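Local coordinates for FAD-binding PCMH-type domain-containing protein (Gibberella zeae, PDB 6YJO) that probably oxidises oligosaccharides, using an FAD cofactor that is linked covalently to the chain at two points, at residues A179-G184 with P390-T395; T348-K353 with G452-Y457; T352-R357 with D414-W419. One frame throughout, in Å; residues are numbered along the deposited sequence.

How the interactions relate
Interactions 2 and 3 are neighbours, their centres about 8 Å apart, and both start from the end of strand 346-352, sharing Thr352 and Lys353. This is one of the two outermost strands of a seven-stranded antiparallel sheet: interaction 3 ties it to strand 417-423, and interaction 2 brings loop 452-457, with its flavin-binding Tyr457, against it. Interaction 1 stands apart, its centre about 18 Å from that of interaction 2 and 15 Å from that of interaction 3. There helix 180-183 meets the loop between strands 380-386 and 417-423. Along the chain the segments of interaction 1 alternate with those of the other two, so distant parts of the sequence are interwoven.

Interaction 1: A179-G184 with P390-T395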
# COMPACT_ATOMS: atom_id res chain seq x y z
N ALA A 179 2.18 -12.00 4.67
CA ALA A 179 2.43 -12.21 6.09
C ALA A 179 1.49 -11.39 6.97
O ALA A 179 1.61 -11.46 8.20
CB ALA A 179 3.88 -11.85 6.43
N SER A 180 0.57 -10.63 6.39
CA SER A 180 -0.24 -9.71 7.18
C SER A 180 -1.23 -10.46 8.06
O SER A 180 -1.38 -10.16 9.25
CB SER A 180 -0.98 -8.74 6.26
OG SER A 180 -0.10 -7.72 5.81
N ARG A 181 -1.93 -11.45 7.49
CA ARG A 181 -2.94 -12.17 8.25
C ARG A 181 -2.33 -12.81 9.49
O ARG A 181 -3.04 -13.05 10.48
CB ARG A 181 -3.60 -13.23 7.38
CG ARG A 181 -4.96 -13.66 7.88
CD ARG A 181 -5.75 -14.39 6.80
NE ARG A 181 -7.00 -14.91 7.35
CZ ARG A 181 -7.08 -16.00 8.10
NH1 ARG A 181 -5.99 -16.70 8.39
NH2 ARG A 181 -8.26 -16.40 8.56
N THR A 182 -1.03 -13.10 9.46
CA THR A 182 -0.33 -13.73 10.56
C THR A 182 0.40 -12.75 11.46
O THR A 182 0.48 -12.97 12.67
CB THR A 182 0.69 -14.74 10.01
OG1 THR A 182 0.03 -15.69 9.17
CG2 THR A 182 1.41 -15.47 11.15
N HIS A 183 0.93 -11.66 10.89
CA HIS A 183 1.74 -10.72 11.65
C HIS A 183 1.29 -9.27 11.50
O HIS A 183 1.96 -8.38 12.03
CB HIS A 183 3.22 -10.84 11.25
CG HIS A 183 3.82 -12.18 11.55
ND1 HIS A 183 4.45 -12.95 10.60
CD2 HIS A 183 3.89 -12.88 12.71
CE1 HIS A 183 4.89 -14.07 11.16
NE2 HIS A 183 4.56 -14.05 12.44
N GLY A 184 0.21 -9.00 10.77
CA GLY A 184 -0.42 -7.69 10.77
C GLY A 184 0.03 -6.83 9.60
O GLY A 184 0.94 -7.15 8.84
N PRO A 390 -11.82 -13.18 12.67
CA PRO A 390 -11.31 -13.45 14.02
C PRO A 390 -9.87 -13.93 14.05
O PRO A 390 -9.16 -13.67 15.03
CB PRO A 390 -12.27 -14.52 14.55
CG PRO A 390 -13.51 -14.37 13.72
CD PRO A 390 -13.03 -13.96 12.36
N ASN A 391 -9.41 -14.63 13.01
CA ASN A 391 -8.08 -15.24 13.00
C ASN A 391 -7.05 -14.41 12.24
O ASN A 391 -5.92 -14.86 12.07
CB ASN A 391 -8.16 -16.65 12.42
CG ASN A 391 -8.75 -17.65 13.40
OD1 ASN A 391 -8.39 -17.68 14.57
ND2 ASN A 391 -9.67 -18.48 12.91
N SER A 392 -7.42 -13.22 11.78
CA SER A 392 -6.47 -12.29 11.18
C SER A 392 -5.89 -11.39 12.27
O SER A 392 -6.61 -10.91 13.15
CB SER A 392 -7.15 -11.44 10.11
OG SER A 392 -6.27 -10.43 9.64
N ALA A 393 -4.57 -11.18 12.20
CA ALA A 393 -3.91 -10.31 13.17
C ALA A 393 -4.24 -8.84 12.94
O ALA A 393 -4.00 -8.02 13.84
CB ALA A 393 -2.40 -10.52 13.11
N VAL A 394 -4.77 -8.49 11.77
CA VAL A 394 -5.14 -7.10 11.50
C VAL A 394 -6.39 -6.71 12.28
O VAL A 394 -6.52 -5.56 12.71
CB VAL A 394 -5.34 -6.90 9.99
CG1 VAL A 394 -5.73 -5.46 9.69
CG2 VAL A 394 -4.10 -7.32 9.23
N THR A 395 -7.30 -7.65 12.49
CA THR A 395 -8.64 -7.30 12.98
C THR A 395 -8.59 -6.69 14.37
O THR A 395 -9.29 -5.70 14.64
CB THR A 395 -9.53 -8.54 12.96
OG1 THR A 395 -9.56 -9.08 11.63
CG2 THR A 395 -10.94 -8.20 13.38
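Ser180 begins the contact through its carbonyl O, which lies 3.9 Å from Val394 CG2. Its hydroxyl stays within its own part of the chain: OG is bonded to the backbone N of Gly177 and weakly to Gly184 O. Arg181 does most of the joining. Its carbonyl O accepts a bond of 3.0 Å from Ala393 N, and the N-H points well at it (159°). With CG anti to the backbone N (chi1 -158°) and the chain extended to NE, the arginine runs past Ser392, CG touching Ser392 CB at 3.8 Å. Asn391 O then lies over one face of the guanidinium, offset toward its rim, while Asn391 CB sits 3.9 Å from Arg181 NH2. A long side chain suits this place because its head can reach the carbonyls of Ala266, Pro270 and Leu273. Across the contact, Ser392 OG accepts from Val394 N in an ST turn and is also hydrogen-bonded to Phe387 O. Thr182 offers its carbonyl O to the small methyl of Ala393, at 3.8 Å from CB. Gly184 leaves the helix with a positive phi (96°), readily adopted where no CB can press on the preceding carbonyl, and its CA meets Val394 CG2 at 4.0 Å. Helix 180-183 packs on the loop that follows strand 380-386, its Arg181 and Thr182 side chains bond to the connection from helix 252-268 to strand 273-280, and His183 stacks on Phe235 of strand 226-236.

Interaction 2: T348-K353 with G452-Y457; sequences TSLMTK and GDWGMY. With FAD (flavin-adenine dinucleotide), chain C.
The phenol oxygen of Tyr457, a residue whose backbone N is held across the contact by Ser349 OG, is gripped by three groups: OH donates to FAD O2 over 2.7 Å, and Gly175 N and Asn459 ND2 also bond to it. The flavin oxygen lies at the ring edge, in its plane. The backbone bond from Tyr457 N to Ser349 OG is nearly straight at 3.0 Å (167°), and Tyr460 O is a weak second partner of the hydroxyl. Chi1 of 58° places OG between its own backbone N and carbonyl carbon, directed at segment 452-457; serine is small enough to let the two backbones approach. Further along, Met351 and Gly455 form an antiparallel hydrogen-bonded pair: Met351 N gives to Gly455 O over 2.8 Å, and Gly455 N gives to Met351 O over 3.2 Å. The pair is a single beta bridge, by which an irregular loop is attached along strand 346-352, an edge strand of a seven-stranded antiparallel sheet. Gly455 has no side chain, and a CB there would come close to Met351 CB, which rests against the Gly455 carbonyl. The bent Met351 side chain continues over the next peptide to a Met-aromatic contact, SD lying obliquely 5.3 Å from the centre of the Tyr457 ring. Beside the bridge, the branch CD2 of Leu350 packs against the Trp454 indole at CE3, 3.6 Å away, and the indole also makes a cation-pi contact with Arg473. At the far end the aliphatic part of Lys353 passes Asp453 at about a right angle, its CG 3.7 Å from Asp453 O.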
# COMPACT_ATOMS: atom_id res chain seq x y z
N THR A 348 -8.15 0.28 -8.80
CA THR A 348 -9.05 0.68 -7.73
C THR A 348 -9.18 -0.49 -6.77
O THR A 348 -8.69 -1.60 -7.04
CB THR A 348 -10.41 1.12 -8.27
OG1 THR A 348 -11.24 1.58 -7.19
CG2 THR A 348 -11.11 -0.03 -9.00
N SER A 349 -9.83 -0.25 -5.64
CA SER A 349 -9.87 -1.21 -4.55
C SER A 349 -11.25 -1.23 -3.91
O SER A 349 -12.12 -0.41 -4.21
CB SER A 349 -8.81 -0.89 -3.48
OG SER A 349 -9.01 0.41 -2.96
N LEU A 350 -11.43 -2.20 -3.01
CA LEU A 350 -12.58 -2.25 -2.12
C LEU A 350 -12.14 -2.88 -0.81
O LEU A 350 -11.25 -3.73 -0.79
CB LEU A 350 -13.76 -3.03 -2.71
CG LEU A 350 -14.59 -2.35 -3.79
CD1 LEU A 350 -15.64 -3.32 -4.33
CD2 LEU A 350 -15.26 -1.09 -3.25
N MET A 351 -12.77 -2.45 0.28
CA MET A 351 -12.54 -3.00 1.62
C MET A 351 -13.91 -3.41 2.16
O MET A 351 -14.51 -2.72 2.98
CB MET A 351 -11.84 -1.97 2.53
CG MET A 351 -10.44 -1.59 2.08
SD MET A 351 -9.17 -2.03 3.28
CE MET A 351 -9.35 -3.81 3.34
N THR A 352 -14.40 -4.56 1.69
CA THR A 352 -15.76 -5.00 1.96
C THR A 352 -15.82 -5.89 3.20
O THR A 352 -14.83 -6.45 3.65
CB THR A 352 -16.35 -5.78 0.77
OG1 THR A 352 -15.63 -7.00 0.60
CG2 THR A 352 -16.27 -4.96 -0.50
N LYS A 353 -17.03 -6.00 3.74
CA LYS A 353 -17.41 -7.10 4.59
C LYS A 353 -17.86 -8.28 3.73
O LYS A 353 -17.91 -8.20 2.50
CB LYS A 353 -18.53 -6.67 5.54
CG LYS A 353 -18.13 -5.56 6.49
CD LYS A 353 -19.33 -4.99 7.23
CE LYS A 353 -18.92 -4.01 8.31
NZ LYS A 353 -18.36 -4.69 9.52
N GLY A 452 -22.31 2.77 4.21
CA GLY A 452 -21.21 2.89 5.14
C GLY A 452 -20.67 1.57 5.64
O GLY A 452 -20.05 1.52 6.71
N ASP A 453 -20.89 0.49 4.89
CA ASP A 453 -20.39 -0.83 5.25
C ASP A 453 -19.15 -1.23 4.48
O ASP A 453 -18.58 -2.30 4.74
CB ASP A 453 -21.49 -1.88 5.03
CG ASP A 453 -22.35 -2.11 6.26
OD1 ASP A 453 -22.01 -1.59 7.34
OD2 ASP A 453 -23.37 -2.83 6.14
N TRP A 454 -18.70 -0.40 3.54
CA TRP A 454 -17.55 -0.72 2.70
C TRP A 454 -16.70 0.52 2.53
O TRP A 454 -17.21 1.65 2.54
CB TRP A 454 -17.98 -1.26 1.33
CG TRP A 454 -18.82 -0.29 0.55
CD1 TRP A 454 -20.17 -0.12 0.64
CD2 TRP A 454 -18.37 0.65 -0.44
NE1 TRP A 454 -20.59 0.86 -0.23
CE2 TRP A 454 -19.50 1.35 -0.91
CE3 TRP A 454 -17.11 0.96 -0.98
CZ2 TRP A 454 -19.41 2.34 -1.89
CZ3 TRP A 454 -17.03 1.94 -1.95
CH2 TRP A 454 -18.18 2.62 -2.39
N GLY A 455 -15.40 0.30 2.36
CA GLY A 455 -14.47 1.39 2.13
C GLY A 455 -13.51 1.06 1.01
O GLY A 455 -13.77 0.18 0.20
N MET A 456 -12.39 1.79 0.97
CA MET A 456 -11.36 1.58 -0.04
C MET A 456 -10.00 1.71 0.63
O MET A 456 -9.88 2.17 1.76
CB MET A 456 -11.52 2.57 -1.21
CG MET A 456 -12.85 2.42 -1.94
SD MET A 456 -13.08 3.60 -3.29
CE MET A 456 -12.14 2.82 -4.60
N TYR A 457 -8.97 1.30 -0.10
CA TYR A 457 -7.63 1.15 0.45
C TYR A 457 -6.72 2.22 -0.15
O TYR A 457 -6.56 2.29 -1.37
CB TYR A 457 -7.10 -0.25 0.15
CG TYR A 457 -5.72 -0.56 0.69
CD1 TYR A 457 -5.27 0.00 1.88
CD2 TYR A 457 -4.87 -1.42 0.01
CE1 TYR A 457 -4.02 -0.29 2.37
CE2 TYR A 457 -3.62 -1.71 0.49
CZ TYR A 457 -3.20 -1.15 1.67
OH TYR A 457 -1.94 -1.44 2.15
PA FAD C . 5.46 7.04 -3.34
O1A FAD C . 4.83 7.53 -4.59
O2A FAD C . 6.92 7.47 -3.17
O5B FAD C . 4.61 7.46 -2.08
C5B FAD C . 3.18 7.25 -2.03
C4B FAD C . 2.58 8.20 -1.03
O4B FAD C . 3.42 8.25 0.15
C3B FAD C . 2.45 9.64 -1.51
O3B FAD C . 1.30 10.26 -0.95
C2B FAD C . 3.74 10.27 -1.00
O2B FAD C . 3.63 11.67 -0.83
C1B FAD C . 3.88 9.57 0.35
N9A FAD C . 5.25 9.53 0.87
C8A FAD C . 6.33 8.89 0.32
N7A FAD C . 7.44 9.04 1.01
C5A FAD C . 7.06 9.83 2.08
C6A FAD C . 7.77 10.34 3.18
N6A FAD C . 9.07 10.14 3.39
N1A FAD C . 7.09 11.10 4.07
C2A FAD C . 5.79 11.31 3.87
N3A FAD C . 5.01 10.87 2.87
C4A FAD C . 5.71 10.13 2.00
N1 FAD C . 0.32 -2.38 -1.50
C2 FAD C . -0.06 -3.37 -0.64
O2 FAD C . -0.72 -3.12 0.38
N3 FAD C . 0.28 -4.68 -0.91
C4 FAD C . 1.01 -5.13 -1.99
O4 FAD C . 1.26 -6.32 -2.13
C4X FAD C . 1.41 -4.07 -2.90
N5 FAD C . 2.10 -4.39 -3.96
C5X FAD C . 2.49 -3.38 -4.82
C6 FAD C . 3.20 -3.70 -5.97
C7 FAD C . 3.64 -2.72 -6.85
C7M FAD C . 4.43 -3.12 -8.07
C8 FAD C . 3.30 -1.38 -6.61
C8M FAD C . 3.74 -0.29 -7.54
C9 FAD C . 2.56 -1.05 -5.47
C9A FAD C . 2.16 -2.04 -4.58
N10 FAD C . 1.42 -1.73 -3.42
C10 FAD C . 1.02 -2.72 -2.56
C1' FAD C . 1.01 -0.35 -3.14
C2' FAD C . 1.96 0.40 -2.21
O2' FAD C . 1.74 -0.02 -0.86
C3' FAD C . 1.66 1.89 -2.32
O3' FAD C . 1.76 2.26 -3.70
C4' FAD C . 2.60 2.79 -1.52
O4' FAD C . 1.87 3.83 -0.88
C5' FAD C . 3.68 3.38 -2.40
O5' FAD C . 4.73 3.91 -1.57
P FAD C . 6.05 4.47 -2.21
O1P FAD C . 6.83 5.27 -1.17
O2P FAD C . 6.78 3.36 -2.88
O3P FAD C . 5.43 5.46 -3.31

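Interaction 3: T352-R357 with D414-W419; sequences TKALTR and DKLLLW
A classic beta bulge joins these segments: Leu416, just before strand 417-423, and Leu417, its first residue, both face Thr352 at the end of strand 346-352. The carbonyl O of Thr352 accepts from both backbone nitrogens. Leu416 N comes in the carbonyl plane at 2.9 Å, and Leu417 N, tilted from that plane, gives the straighter bond at 3.0 Å (168°). The return bond from Thr352 N to Leu417 O is weak. The side chain of Thr352 adds a further link, for chi1 of 66° sets OG1 where Trp419 NE1 can donate to it over 2.9 Å. The hydroxyl sits at the indole edge, somewhat tilted from the ring plane, and its own proton goes weakly to Lys353 O. Threonine suits the site by supplying this acceptor while its methyl CG2 touches the indole at NE1 and CD1. The Leu355 and Trp419 side chains approach from opposite directions, CD1 of the leucine 3.7 Å from CZ2 of the indole; Leu355 also touches Leu417, and Phe363 meets the indole edge-to-face. At the exposed end, Asp414 links two lysines. Its OD1 takes a short salt bridge from Lys415 NZ, 2.7 Å and on the syn side, whereas Lys353 NZ reaches OD2 only as a long ion pair of 3.9 Å. A carboxylate here probably eases the nearness of the two ammonium groups. Ala354 CB makes a light apolar contact with Leu416 CD2. Such a bulge, with one carbonyl serving two successive N-H groups, is characteristic of antiparallel sheets, here between edge strand 346-352 and its neighbour 417-423.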
# COMPACT_ATOMS: atom_id res chain seq x y z
N THR A 352 -14.40 -4.56 1.69
CA THR A 352 -15.76 -5.00 1.96
C THR A 352 -15.82 -5.89 3.20
O THR A 352 -14.83 -6.45 3.65
CB THR A 352 -16.35 -5.78 0.77
OG1 THR A 352 -15.63 -7.00 0.60
CG2 THR A 352 -16.27 -4.96 -0.50
N LYS A 353 -17.03 -6.00 3.74
CA LYS A 353 -17.41 -7.10 4.59
C LYS A 353 -17.86 -8.28 3.73
O LYS A 353 -17.91 -8.20 2.50
CB LYS A 353 -18.53 -6.67 5.54
CG LYS A 353 -18.13 -5.56 6.49
CD LYS A 353 -19.33 -4.99 7.23
CE LYS A 353 -18.92 -4.01 8.31
NZ LYS A 353 -18.36 -4.69 9.52
N ALA A 354 -18.17 -9.40 4.39
CA ALA A 354 -18.76 -10.55 3.73
C ALA A 354 -19.90 -10.14 2.80
O ALA A 354 -20.90 -9.56 3.24
CB ALA A 354 -19.28 -11.52 4.80
N LEU A 355 -19.74 -10.43 1.51
CA LEU A 355 -20.81 -10.18 0.55
C LEU A 355 -21.97 -11.16 0.76
O LEU A 355 -21.78 -12.31 1.16
CB LEU A 355 -20.29 -10.31 -0.88
CG LEU A 355 -19.62 -9.09 -1.52
CD1 LEU A 355 -18.30 -8.74 -0.83
CD2 LEU A 355 -19.41 -9.34 -3.01
N THR A 356 -23.18 -10.69 0.46
CA THR A 356 -24.36 -11.54 0.47
C THR A 356 -24.40 -12.40 -0.79
O THR A 356 -23.71 -12.13 -1.78
CB THR A 356 -25.63 -10.68 0.54
OG1 THR A 356 -25.78 -9.95 -0.67
CG2 THR A 356 -25.55 -9.72 1.71
N ARG A 357 -25.24 -13.44 -0.76
CA ARG A 357 -25.40 -14.30 -1.93
C ARG A 357 -25.67 -13.48 -3.18
O ARG A 357 -25.06 -13.70 -4.23
CB ARG A 357 -26.53 -15.31 -1.70
CG ARG A 357 -26.89 -16.10 -2.96
CD ARG A 357 -27.51 -17.46 -2.64
NE ARG A 357 -26.53 -18.39 -2.08
CZ ARG A 357 -25.72 -19.17 -2.79
NH1 ARG A 357 -25.76 -19.15 -4.12
NH2 ARG A 357 -24.87 -19.98 -2.17
N ASP A 414 -12.42 -3.82 10.62
CA ASP A 414 -13.67 -4.56 10.65
C ASP A 414 -14.02 -5.17 9.29
O ASP A 414 -14.99 -5.94 9.21
CB ASP A 414 -14.81 -3.66 11.12
CG ASP A 414 -15.02 -2.46 10.21
OD1 ASP A 414 -14.20 -2.24 9.30
OD2 ASP A 414 -16.01 -1.72 10.42
N LYS A 415 -13.27 -4.85 8.25
CA LYS A 415 -13.54 -5.41 6.93
C LYS A 415 -12.96 -6.81 6.82
O LYS A 415 -12.02 -7.19 7.54
CB LYS A 415 -12.98 -4.51 5.84
CG LYS A 415 -13.42 -3.05 5.93
CD LYS A 415 -14.94 -2.91 5.93
CE LYS A 415 -15.37 -1.45 5.96
NZ LYS A 415 -14.87 -0.73 7.17
N LEU A 416 -13.52 -7.59 5.91
CA LEU A 416 -13.09 -8.97 5.70
C LEU A 416 -12.26 -9.17 4.44
O LEU A 416 -11.33 -9.98 4.45
CB LEU A 416 -14.30 -9.90 5.65
CG LEU A 416 -14.00 -11.39 5.43
CD1 LEU A 416 -13.23 -11.97 6.61
CD2 LEU A 416 -15.30 -12.16 5.21
N LEU A 417 -12.56 -8.43 3.37
CA LEU A 417 -11.98 -8.68 2.06
C LEU A 417 -11.32 -7.43 1.51
O LEU A 417 -11.88 -6.33 1.61
CB LEU A 417 -13.05 -9.17 1.08
CG LEU A 417 -13.81 -10.43 1.49
CD1 LEU A 417 -14.94 -10.72 0.50
CD2 LEU A 417 -12.86 -11.62 1.62
N LEU A 418 -10.13 -7.59 0.94
CA LEU A 418 -9.38 -6.50 0.32
C LEU A 418 -9.35 -6.75 -1.18
O LEU A 418 -8.55 -7.55 -1.68
CB LEU A 418 -7.97 -6.40 0.89
CG LEU A 418 -7.01 -5.50 0.12
CD1 LEU A 418 -7.55 -4.07 0.06
CD2 LEU A 418 -5.61 -5.52 0.71
N TRP A 419 -10.23 -6.07 -1.90
CA TRP A 419 -10.28 -6.18 -3.35
C TRP A 419 -9.30 -5.21 -4.00
O TRP A 419 -9.13 -4.08 -3.53
CB TRP A 419 -11.69 -5.89 -3.87
CG TRP A 419 -12.78 -6.72 -3.27
CD1 TRP A 419 -13.15 -6.77 -1.96
CD2 TRP A 419 -13.68 -7.58 -3.98
NE1 TRP A 419 -14.21 -7.63 -1.80
CE2 TRP A 419 -14.56 -8.14 -3.02
CE3 TRP A 419 -13.82 -7.95 -5.32
CZ2 TRP A 419 -15.56 -9.05 -3.37
CZ3 TRP A 419 -14.82 -8.84 -5.66
CH2 TRP A 419 -15.68 -9.38 -4.69